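Local coordinates for Alpha/beta hydrolase (PDB 4R1D), which probably acts as a lipase effector of the H2 type VI secretion system, binds calcium, and is blocked by its partner protein Tli4, at residues P380-Q385 against D461-T466. Sequence-based numbering, arbitrary orientation.
Sequences PEQNSQ and DDENGT
An Asx turn at Asp461 shapes the loop that meets residues 380-385, and Gln382 reaches across to it. The contact joins two loops at the periphery of this alpha/beta hydrolase, one leading to helix 400-421 and the other to strand 477-479, far from the calcium site. CG of Gln382 sits between its backbone N and carbonyl carbon (chi1 61°), and the chain runs extended from there, carrying the amide out to Asp461. The carboxamide grips Asp461 twice: Gln382 OE1 accepts from Asp461 N at 2.9 Å, while NE2 donates to Asp461 OD1 at 2.8 Å. With the amide and carboxylate planes 72° apart, NE2 comes down on OD1 from above the carboxylate. Glu463 N closes the Asx turn by reaching the same oxygen from the opposite face, 2.7 Å from Asp461 OD1. The second proton of Gln382 NE2 goes to Asn383 OD1 at 3.0 Å, so three bonds fix which way round the amide lies. Asp461 OD2 forms a salt bridge with Arg295 of helix 289-296, which probably stabilises the carboxylate's negative charge. Alongside, the carboxylate of Glu463 is held by Tyr386 OH and the backbone N of Gly311. Water 1 lies between Gln382 O and Glu463 OE2, 2.7 Å from the latter, and water 2 accepts from Asn383 ND2 and lies 2.6 Å from Asp461 OD2.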
loop_
_atom_site.group_PDB
_atom_site.type_symbol
_atom_site.label_atom_id
_atom_site.label_comp_id
_atom_site.label_asym_id
_atom_site.label_seq_id
_atom_site.Cartn_x
_atom_site.Cartn_y
_atom_site.Cartn_z
ATOM N N PRO A 380 -12.261 -8.403 -16.436
ATOM C CA PRO A 380 -12.993 -8.594 -17.692
ATOM C C PRO A 380 -12.852 -7.355 -18.561
ATOM O O PRO A 380 -12.466 -6.272 -18.090
ATOM C CB PRO A 380 -14.441 -8.760 -17.234
ATOM C CG PRO A 380 -14.500 -8.106 -15.880
ATOM C CD PRO A 380 -13.152 -8.375 -15.263
ATOM N N GLU A 381 -13.153 -7.517 -19.838
ATOM C CA GLU A 381 -13.041 -6.425 -20.787
ATOM C C GLU A 381 -13.777 -5.177 -20.299
ATOM O O GLU A 381 -13.308 -4.048 -20.486
ATOM C CB GLU A 381 -13.589 -6.872 -22.151
ATOM C CG GLU A 381 -13.129 -5.995 -23.295
ATOM C CD GLU A 381 -11.615 -6.007 -23.446
ATOM O OE1 GLU A 381 -11.066 -7.056 -23.848
ATOM O OE2 GLU A 381 -10.973 -4.974 -23.149
ATOM N N GLN A 382 -14.926 -5.372 -19.663
ATOM C CA GLN A 382 -15.715 -4.243 -19.186
ATOM C C GLN A 382 -14.923 -3.379 -18.204
ATOM O O GLN A 382 -15.277 -2.227 -17.977
ATOM C CB GLN A 382 -17.001 -4.717 -18.507
ATOM C CG GLN A 382 -16.756 -5.594 -17.283
ATOM C CD GLN A 382 -17.959 -5.662 -16.368
ATOM O OE1 GLN A 382 -18.948 -6.336 -16.666
ATOM N NE2 GLN A 382 -17.884 -4.960 -15.244
ATOM N N ASN A 383 -13.873 -3.947 -17.613
ATOM C CA ASN A 383 -13.124 -3.247 -16.563
ATOM C C ASN A 383 -11.740 -2.770 -17.006
ATOM O O ASN A 383 -10.972 -2.241 -16.195
ATOM C CB ASN A 383 -13.009 -4.115 -15.297
ATOM C CG ASN A 383 -14.327 -4.229 -14.544
ATOM O OD1 ASN A 383 -15.293 -3.516 -14.849
ATOM N ND2 ASN A 383 -14.374 -5.117 -13.551
ATOM N N SER A 384 -11.420 -2.969 -18.281
ATOM C CA SER A 384 -10.143 -2.516 -18.835
ATOM C C SER A 384 -9.969 -1.006 -18.686
ATOM O O SER A 384 -8.845 -0.518 -18.529
ATOM C CB SER A 384 -10.034 -2.884 -20.321
ATOM O OG SER A 384 -10.242 -4.269 -20.525
ATOM N N GLN A 385 -11.086 -0.282 -18.734
ATOM C CA GLN A 385 -11.093 1.178 -18.679
ATOM C C GLN A 385 -10.479 1.676 -17.382
ATOM O O GLN A 385 -10.011 2.809 -17.307
ATOM C CB GLN A 385 -12.524 1.704 -18.783
ATOM C CG GLN A 385 -13.465 1.124 -17.729
ATOM C CD GLN A 385 -14.885 1.652 -17.848
ATOM O OE1 GLN A 385 -15.102 2.843 -18.060
ATOM N NE2 GLN A 385 -15.857 0.760 -17.719
ATOM N N ASP A 461 -21.700 -6.211 -15.844
ATOM C CA ASP A 461 -22.237 -6.370 -14.504
ATOM C C ASP A 461 -22.425 -4.995 -13.858
ATOM O O ASP A 461 -22.205 -3.966 -14.505
ATOM C CB ASP A 461 -21.353 -7.304 -13.670
ATOM C CG ASP A 461 -19.990 -6.707 -13.355
ATOM O OD1 ASP A 461 -19.853 -5.469 -13.371
ATOM O OD2 ASP A 461 -19.058 -7.481 -13.068
ATOM N N ASP A 462 -22.844 -4.974 -12.600
ATOM C CA ASP A 462 -23.068 -3.707 -11.902
ATOM C C ASP A 462 -21.856 -3.312 -11.060
ATOM O O ASP A 462 -21.945 -2.431 -10.202
ATOM C CB ASP A 462 -24.314 -3.790 -11.022
ATOM C CG ASP A 462 -24.112 -4.674 -9.806
ATOM O OD1 ASP A 462 -23.138 -5.464 -9.780
ATOM O OD2 ASP A 462 -24.941 -4.590 -8.880
ATOM N N GLU A 463 -20.737 -3.987 -11.307
ATOM C CA GLU A 463 -19.491 -3.743 -10.578
ATOM C C GLU A 463 -19.615 -4.005 -9.085
ATOM O O GLU A 463 -18.729 -3.634 -8.313
ATOM C CB GLU A 463 -18.956 -2.323 -10.850
ATOM C CG GLU A 463 -18.450 -2.157 -12.280
ATOM C CD GLU A 463 -17.713 -0.855 -12.527
ATOM O OE1 GLU A 463 -17.088 -0.324 -11.582
ATOM O OE2 GLU A 463 -17.754 -0.368 -13.674
ATOM N N ASN A 464 -20.701 -4.674 -8.686
ATOM C CA ASN A 464 -20.945 -4.991 -7.285
ATOM C C ASN A 464 -21.404 -6.449 -7.080
ATOM O O ASN A 464 -21.825 -6.823 -5.990
ATOM C CB ASN A 464 -21.965 -4.014 -6.662
ATOM C CG ASN A 464 -21.358 -2.641 -6.322
ATOM O OD1 ASN A 464 -21.906 -1.601 -6.683
ATOM N ND2 ASN A 464 -20.237 -2.642 -5.604
ATOM N N GLY A 465 -21.312 -7.268 -8.123
ATOM C CA GLY A 465 -21.497 -8.697 -7.950
ATOM C C GLY A 465 -22.580 -9.347 -8.795
ATOM O O GLY A 465 -22.769 -10.556 -8.713
ATOM N N THR A 466 -23.291 -8.572 -9.606
ATOM C CA THR A 466 -24.342 -9.189 -10.423
ATOM C C THR A 466 -24.467 -8.656 -11.846
ATOM O O THR A 466 -24.230 -7.472 -12.114
ATOM C CB THR A 466 -25.726 -9.139 -9.718
ATOM O OG1 THR A 466 -26.613 -10.092 -10.330
ATOM C CG2 THR A 466 -26.327 -7.731 -9.796
HETATM O O HOH W 1 -17.614 -1.668 -15.988
HETATM O O HOH W 2 -16.872 -6.379 -12.062
#